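Local atomic coordinates of S-adenosylmethionine-dependent methyltransferase (Clostridium acetobutylicum, PDB entry 1Y8C), a protein that probably acts as a methyltransferase that uses S-adenosylmethionine as methyl donor. Residues S144-D156 with W168-Y180. Numbering follows the deposited sequence.
Sequences SYYKLSQVLGNND and WENQFEDDLVSMY
The backbone of Ser149 sits over one face of the Phe172 ring, where helix 145-152 packs on the beta-hairpin of strands 164-173 and 176-186, part of a four-stranded antiparallel sheet separate from the Rossmann-like mixed sheet. The evidence for a CH-pi contact is direct: Ser149 CA stands 3.8 Å from the centroid of the Phe172 ring, 13° off its normal, while Ser149 CB reaches Phe172 CZ. With CG anti to the backbone N (chi1 -178°), the Phe172 ring is carried out toward the helix.

Tyr145 and Asp175, the latter in the hairpin turn, close one end: Tyr145 OH donates to Asp175 OD1 at 2.7 Å, nearly along the carboxylate C-O axis, with ring and carboxylate planes well inclined to each other. Lys204 makes a cation-pi contact with the same tyrosine. Further along, Leu148 CB meets Val177 CG2 at 3.5 Å, and Leu152 divides its branches, CD2 touching Trp168 CZ2 at 3.5 Å and CD1 turned to Val177 CG1 and selenomethionine Met179.

Beyond Gly153, the first residue to leave helical geometry, with positive phi, Phe172 N donates to Asn154 OD1 (2.7 Å, N-H...O angle 166°), the donor standing above the carbonyl plane. Asn154 CA in turn approaches Asn170 O at 3.1 Å, a CA-H...O contact.

Within the helix, two bonds tie together the residues that meet Phe172 and Asp175: Ser149 OG and Ser149 N grip Tyr145 O from opposite faces of its carbonyl plane, OG at 2.6 Å.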
loop_
_atom_site.group_PDB
_atom_site.type_symbol
_atom_site.label_atom_id
_atom_site.label_comp_id
_atom_site.label_asym_id
_atom_site.label_seq_id
_atom_site.Cartn_x
_atom_site.Cartn_y
_atom_site.Cartn_z
ATOM N N SER A 144 6.672 -9.673 2.808
ATOM C CA SER A 144 6.722 -11.119 2.923
ATOM C C SER A 144 6.909 -11.546 4.363
ATOM O O SER A 144 7.365 -10.776 5.210
ATOM C CB SER A 144 7.867 -11.661 2.097
ATOM O OG SER A 144 9.095 -11.245 2.654
ATOM N N TYR A 145 6.552 -12.789 4.640
ATOM C CA TYR A 145 6.685 -13.326 5.982
ATOM C C TYR A 145 8.158 -13.323 6.384
ATOM O O TYR A 145 8.487 -13.114 7.544
ATOM C CB TYR A 145 6.151 -14.756 6.025
ATOM C CG TYR A 145 6.129 -15.328 7.410
ATOM C CD1 TYR A 145 5.003 -15.179 8.230
ATOM C CD2 TYR A 145 7.250 -15.968 7.929
ATOM C CE1 TYR A 145 4.999 -15.654 9.536
ATOM C CE2 TYR A 145 7.259 -16.444 9.230
ATOM C CZ TYR A 145 6.137 -16.286 10.029
ATOM O OH TYR A 145 6.158 -16.761 11.319
ATOM N N TYR A 146 9.043 -13.554 5.421
ATOM C CA TYR A 146 10.462 -13.591 5.716
ATOM C C TYR A 146 10.993 -12.217 6.061
ATOM O O TYR A 146 11.846 -12.074 6.932
ATOM C CB TYR A 146 11.224 -14.143 4.521
ATOM C CG TYR A 146 12.707 -14.286 4.752
ATOM C CD1 TYR A 146 13.224 -15.352 5.500
ATOM C CD2 TYR A 146 13.602 -13.360 4.210
ATOM C CE1 TYR A 146 14.601 -15.490 5.692
ATOM C CE2 TYR A 146 14.971 -13.485 4.401
ATOM C CZ TYR A 146 15.463 -14.546 5.132
ATOM O OH TYR A 146 16.819 -14.670 5.275
ATOM N N LYS A 147 10.479 -11.207 5.372
ATOM C CA LYS A 147 10.908 -9.832 5.580
ATOM C C LYS A 147 10.578 -9.342 6.991
ATOM O O LYS A 147 11.421 -8.748 7.663
ATOM C CB LYS A 147 10.240 -8.943 4.537
ATOM C CG LYS A 147 10.943 -7.644 4.262
ATOM C CD LYS A 147 10.459 -6.552 5.175
ATOM C CE LYS A 147 10.915 -5.199 4.660
ATOM N NZ LYS A 147 12.397 -5.162 4.502
ATOM N N LEU A 148 9.362 -9.605 7.454
ATOM C CA LEU A 148 8.977 -9.150 8.776
ATOM C C LEU A 148 9.563 -9.994 9.902
ATOM O O LEU A 148 9.973 -9.463 10.941
ATOM C CB LEU A 148 7.457 -9.135 8.895
ATOM C CG LEU A 148 6.729 -8.361 7.800
ATOM C CD1 LEU A 148 5.232 -8.531 7.995
ATOM C CD2 LEU A 148 7.129 -6.880 7.836
ATOM N N SER A 149 9.610 -11.308 9.700
ATOM C CA SER A 149 10.118 -12.212 10.731
ATOM C C SER A 149 11.648 -12.267 10.843
ATOM O O SER A 149 12.181 -12.342 11.953
ATOM C CB SER A 149 9.582 -13.623 10.499
ATOM O OG SER A 149 10.105 -14.170 9.304
ATOM N N GLN A 150 12.353 -12.224 9.712
ATOM C CA GLN A 150 13.807 -12.286 9.736
ATOM C C GLN A 150 14.475 -10.938 9.510
ATOM O O GLN A 150 15.052 -10.367 10.427
ATOM C CB GLN A 150 14.309 -13.271 8.684
ATOM C CG GLN A 150 13.728 -14.660 8.803
ATOM C CD GLN A 150 13.894 -15.222 10.189
ATOM O OE1 GLN A 150 14.841 -14.882 10.893
ATOM N NE2 GLN A 150 12.978 -16.093 10.592
ATOM N N VAL A 151 14.397 -10.432 8.283
ATOM C CA VAL A 151 15.025 -9.166 7.932
ATOM C C VAL A 151 14.701 -8.032 8.908
ATOM O O VAL A 151 15.539 -7.159 9.146
ATOM C CB VAL A 151 14.647 -8.754 6.502
ATOM C CG1 VAL A 151 15.523 -7.606 6.048
ATOM C CG2 VAL A 151 14.800 -9.949 5.567
ATOM N N LEU A 152 13.493 -8.022 9.466
ATOM C CA LEU A 152 13.153 -6.995 10.447
ATOM C C LEU A 152 13.331 -7.569 11.848
ATOM O O LEU A 152 14.154 -7.082 12.622
ATOM C CB LEU A 152 11.715 -6.510 10.286
ATOM C CG LEU A 152 11.401 -5.510 9.177
ATOM C CD1 LEU A 152 9.988 -5.011 9.380
ATOM C CD2 LEU A 152 12.362 -4.337 9.223
ATOM N N GLY A 153 12.561 -8.608 12.163
ATOM C CA GLY A 153 12.643 -9.235 13.469
ATOM C C GLY A 153 12.713 -8.266 14.633
ATOM O O GLY A 153 11.829 -7.425 14.795
ATOM N N ASN A 154 13.771 -8.392 15.441
ATOM C CA ASN A 154 14.003 -7.540 16.611
ATOM C C ASN A 154 15.336 -6.786 16.471
ATOM O O ASN A 154 16.205 -6.890 17.334
ATOM C CB ASN A 154 14.057 -8.396 17.884
ATOM C CG ASN A 154 12.801 -9.228 18.093
ATOM O OD1 ASN A 154 11.770 -8.729 18.549
ATOM N ND2 ASN A 154 12.885 -10.509 17.753
ATOM N N ASN A 155 15.498 -6.031 15.387
ATOM C CA ASN A 155 16.728 -5.272 15.143
ATOM C C ASN A 155 16.538 -3.763 15.312
ATOM O O ASN A 155 15.833 -3.128 14.527
ATOM C CB ASN A 155 17.249 -5.534 13.721
ATOM C CG ASN A 155 17.709 -6.972 13.506
ATOM O OD1 ASN A 155 18.567 -7.480 14.235
ATOM N ND2 ASN A 155 17.156 -7.627 12.485
ATOM N N ASP A 156 17.167 -3.183 16.325
ATOM C CA ASP A 156 17.080 -1.743 16.533
ATOM C C ASP A 156 18.159 -1.107 15.636
ATOM O O ASP A 156 19.244 -1.663 15.481
ATOM C CB ASP A 156 17.289 -1.415 18.026
ATOM C CG ASP A 156 18.699 -1.730 18.523
ATOM O OD1 ASP A 156 19.249 -2.813 18.179
ATOM O OD2 ASP A 156 19.246 -0.890 19.285
ATOM N N TRP A 168 15.061 3.449 14.947
ATOM C CA TRP A 168 14.000 2.494 14.636
ATOM C C TRP A 168 14.162 1.197 15.429
ATOM O O TRP A 168 15.161 0.509 15.293
ATOM C CB TRP A 168 14.036 2.246 13.115
ATOM C CG TRP A 168 13.128 1.174 12.580
ATOM C CD1 TRP A 168 12.232 0.424 13.290
ATOM C CD2 TRP A 168 13.053 0.711 11.225
ATOM N NE1 TRP A 168 11.609 -0.473 12.467
ATOM C CE2 TRP A 168 12.085 -0.318 11.197
ATOM C CE3 TRP A 168 13.696 1.072 10.037
ATOM C CZ2 TRP A 168 11.757 -1.008 10.011
ATOM C CZ3 TRP A 168 13.369 0.386 8.857
ATOM C CH2 TRP A 168 12.405 -0.636 8.857
ATOM N N GLU A 169 13.186 0.874 16.267
ATOM C CA GLU A 169 13.254 -0.353 17.051
ATOM C C GLU A 169 12.170 -1.343 16.600
ATOM O O GLU A 169 10.994 -0.995 16.513
ATOM C CB GLU A 169 13.073 -0.053 18.542
ATOM C CG GLU A 169 13.915 -0.938 19.450
ATOM C CD GLU A 169 13.270 -1.206 20.802
ATOM O OE1 GLU A 169 12.881 -0.237 21.485
ATOM O OE2 GLU A 169 13.162 -2.393 21.181
ATOM N N ASN A 170 12.579 -2.572 16.307
ATOM C CA ASN A 170 11.654 -3.598 15.865
ATOM C C ASN A 170 11.429 -4.641 16.935
ATOM O O ASN A 170 12.367 -5.096 17.582
ATOM C CB ASN A 170 12.178 -4.287 14.602
ATOM C CG ASN A 170 11.850 -3.517 13.333
ATOM O OD1 ASN A 170 12.693 -3.378 12.444
ATOM N ND2 ASN A 170 10.619 -3.027 13.233
ATOM N N GLN A 171 10.175 -5.014 17.125
ATOM C CA GLN A 171 9.825 -6.027 18.103
ATOM C C GLN A 171 8.977 -7.054 17.365
ATOM O O GLN A 171 7.884 -6.741 16.894
ATOM C CB GLN A 171 9.053 -5.377 19.259
ATOM C CG GLN A 171 8.025 -6.264 19.954
ATOM C CD GLN A 171 8.621 -7.521 20.557
ATOM O OE1 GLN A 171 7.892 -8.447 20.920
ATOM N NE2 GLN A 171 9.945 -7.558 20.679
ATOM N N PHE A 172 9.499 -8.266 17.221
ATOM C CA PHE A 172 8.755 -9.318 16.541
ATOM C C PHE A 172 8.304 -10.355 17.543
ATOM O O PHE A 172 9.098 -10.831 18.358
ATOM C CB PHE A 172 9.592 -10.005 15.460
ATOM C CG PHE A 172 8.834 -11.068 14.707
ATOM C CD1 PHE A 172 7.691 -10.740 13.976
ATOM C CD2 PHE A 172 9.264 -12.388 14.713
ATOM C CE1 PHE A 172 6.976 -11.710 13.276
ATOM C CE2 PHE A 172 8.555 -13.370 14.017
ATOM C CZ PHE A 172 7.415 -13.028 13.289
ATOM N N GLU A 173 7.028 -10.723 17.455
ATOM C CA GLU A 173 6.445 -11.685 18.377
ATOM C C GLU A 173 5.120 -12.269 17.886
ATOM O O GLU A 173 4.195 -11.534 17.536
ATOM C CB GLU A 173 6.243 -10.988 19.722
ATOM C CG GLU A 173 5.188 -11.579 20.621
ATOM C CD GLU A 173 5.036 -10.785 21.904
ATOM O OE1 GLU A 173 4.844 -9.552 21.820
ATOM O OE2 GLU A 173 5.111 -11.386 22.997
ATOM N N ASP A 174 5.040 -13.594 17.847
ATOM C CA ASP A 174 3.814 -14.261 17.436
ATOM C C ASP A 174 3.291 -13.691 16.115
ATOM O O ASP A 174 2.197 -13.130 16.046
ATOM C CB ASP A 174 2.773 -14.102 18.557
ATOM C CG ASP A 174 1.472 -14.844 18.281
ATOM O OD1 ASP A 174 1.519 -16.022 17.850
ATOM O OD2 ASP A 174 0.399 -14.244 18.521
ATOM N N ASP A 175 4.101 -13.828 15.073
ATOM C CA ASP A 175 3.744 -13.356 13.746
ATOM C C ASP A 175 3.378 -11.877 13.620
ATOM O O ASP A 175 2.889 -11.446 12.572
ATOM C CB ASP A 175 2.598 -14.193 13.197
ATOM C CG ASP A 175 2.917 -15.660 13.186
ATOM O OD1 ASP A 175 4.041 -16.005 12.755
ATOM O OD2 ASP A 175 2.047 -16.459 13.604
ATOM N N LEU A 176 3.613 -11.103 14.671
ATOM C CA LEU A 176 3.303 -9.685 14.632
ATOM C C LEU A 176 4.565 -8.873 14.861
ATOM O O LEU A 176 5.311 -9.132 15.803
ATOM C CB LEU A 176 2.273 -9.332 15.707
ATOM C CG LEU A 176 1.728 -7.899 15.676
ATOM C CD1 LEU A 176 0.990 -7.670 14.363
ATOM C CD2 LEU A 176 0.771 -7.669 16.843
ATOM N N VAL A 177 4.801 -7.895 13.996
ATOM C CA VAL A 177 5.966 -7.036 14.117
ATOM C C VAL A 177 5.540 -5.663 14.589
ATOM O O VAL A 177 4.666 -5.041 13.994
ATOM C CB VAL A 177 6.676 -6.858 12.769
ATOM C CG1 VAL A 177 7.839 -5.887 12.912
ATOM C CG2 VAL A 177 7.168 -8.191 12.270
ATOM N N SER A 178 6.153 -5.183 15.659
ATOM C CA SER A 178 5.814 -3.857 16.153
ATOM C C SER A 178 7.002 -2.942 15.888
ATOM O O SER A 178 8.119 -3.211 16.325
ATOM C CB SER A 178 5.503 -3.930 17.639
ATOM O OG SER A 178 4.636 -5.027 17.884
HETATM N N MSE A 179 6.754 -1.868 15.154
HETATM C CA MSE A 179 7.801 -0.935 14.801
HETATM C C MSE A 179 7.625 0.385 15.517
HETATM O O MSE A 179 6.561 0.995 15.466
HETATM C CB MSE A 179 7.782 -0.692 13.298
HETATM C CG MSE A 179 7.687 -1.953 12.454
HETATM SE SE MSE A 179 7.525 -1.537 10.564
HETATM C CE MSE A 179 5.716 -2.143 10.245
ATOM N N TYR A 180 8.676 0.828 16.183
ATOM C CA TYR A 180 8.625 2.096 16.884
ATOM C C TYR A 180 9.706 2.954 16.254
ATOM O O TYR A 180 10.884 2.592 16.265
ATOM C CB TYR A 180 8.890 1.882 18.372
ATOM C CG TYR A 180 7.985 0.844 19.008
ATOM C CD1 TYR A 180 8.141 -0.514 18.720
ATOM C CD2 TYR A 180 6.976 1.217 19.896
ATOM C CE1 TYR A 180 7.319 -1.475 19.305
ATOM C CE2 TYR A 180 6.148 0.262 20.488
ATOM C CZ TYR A 180 6.326 -1.082 20.190
ATOM O OH TYR A 180 5.541 -2.045 20.795
#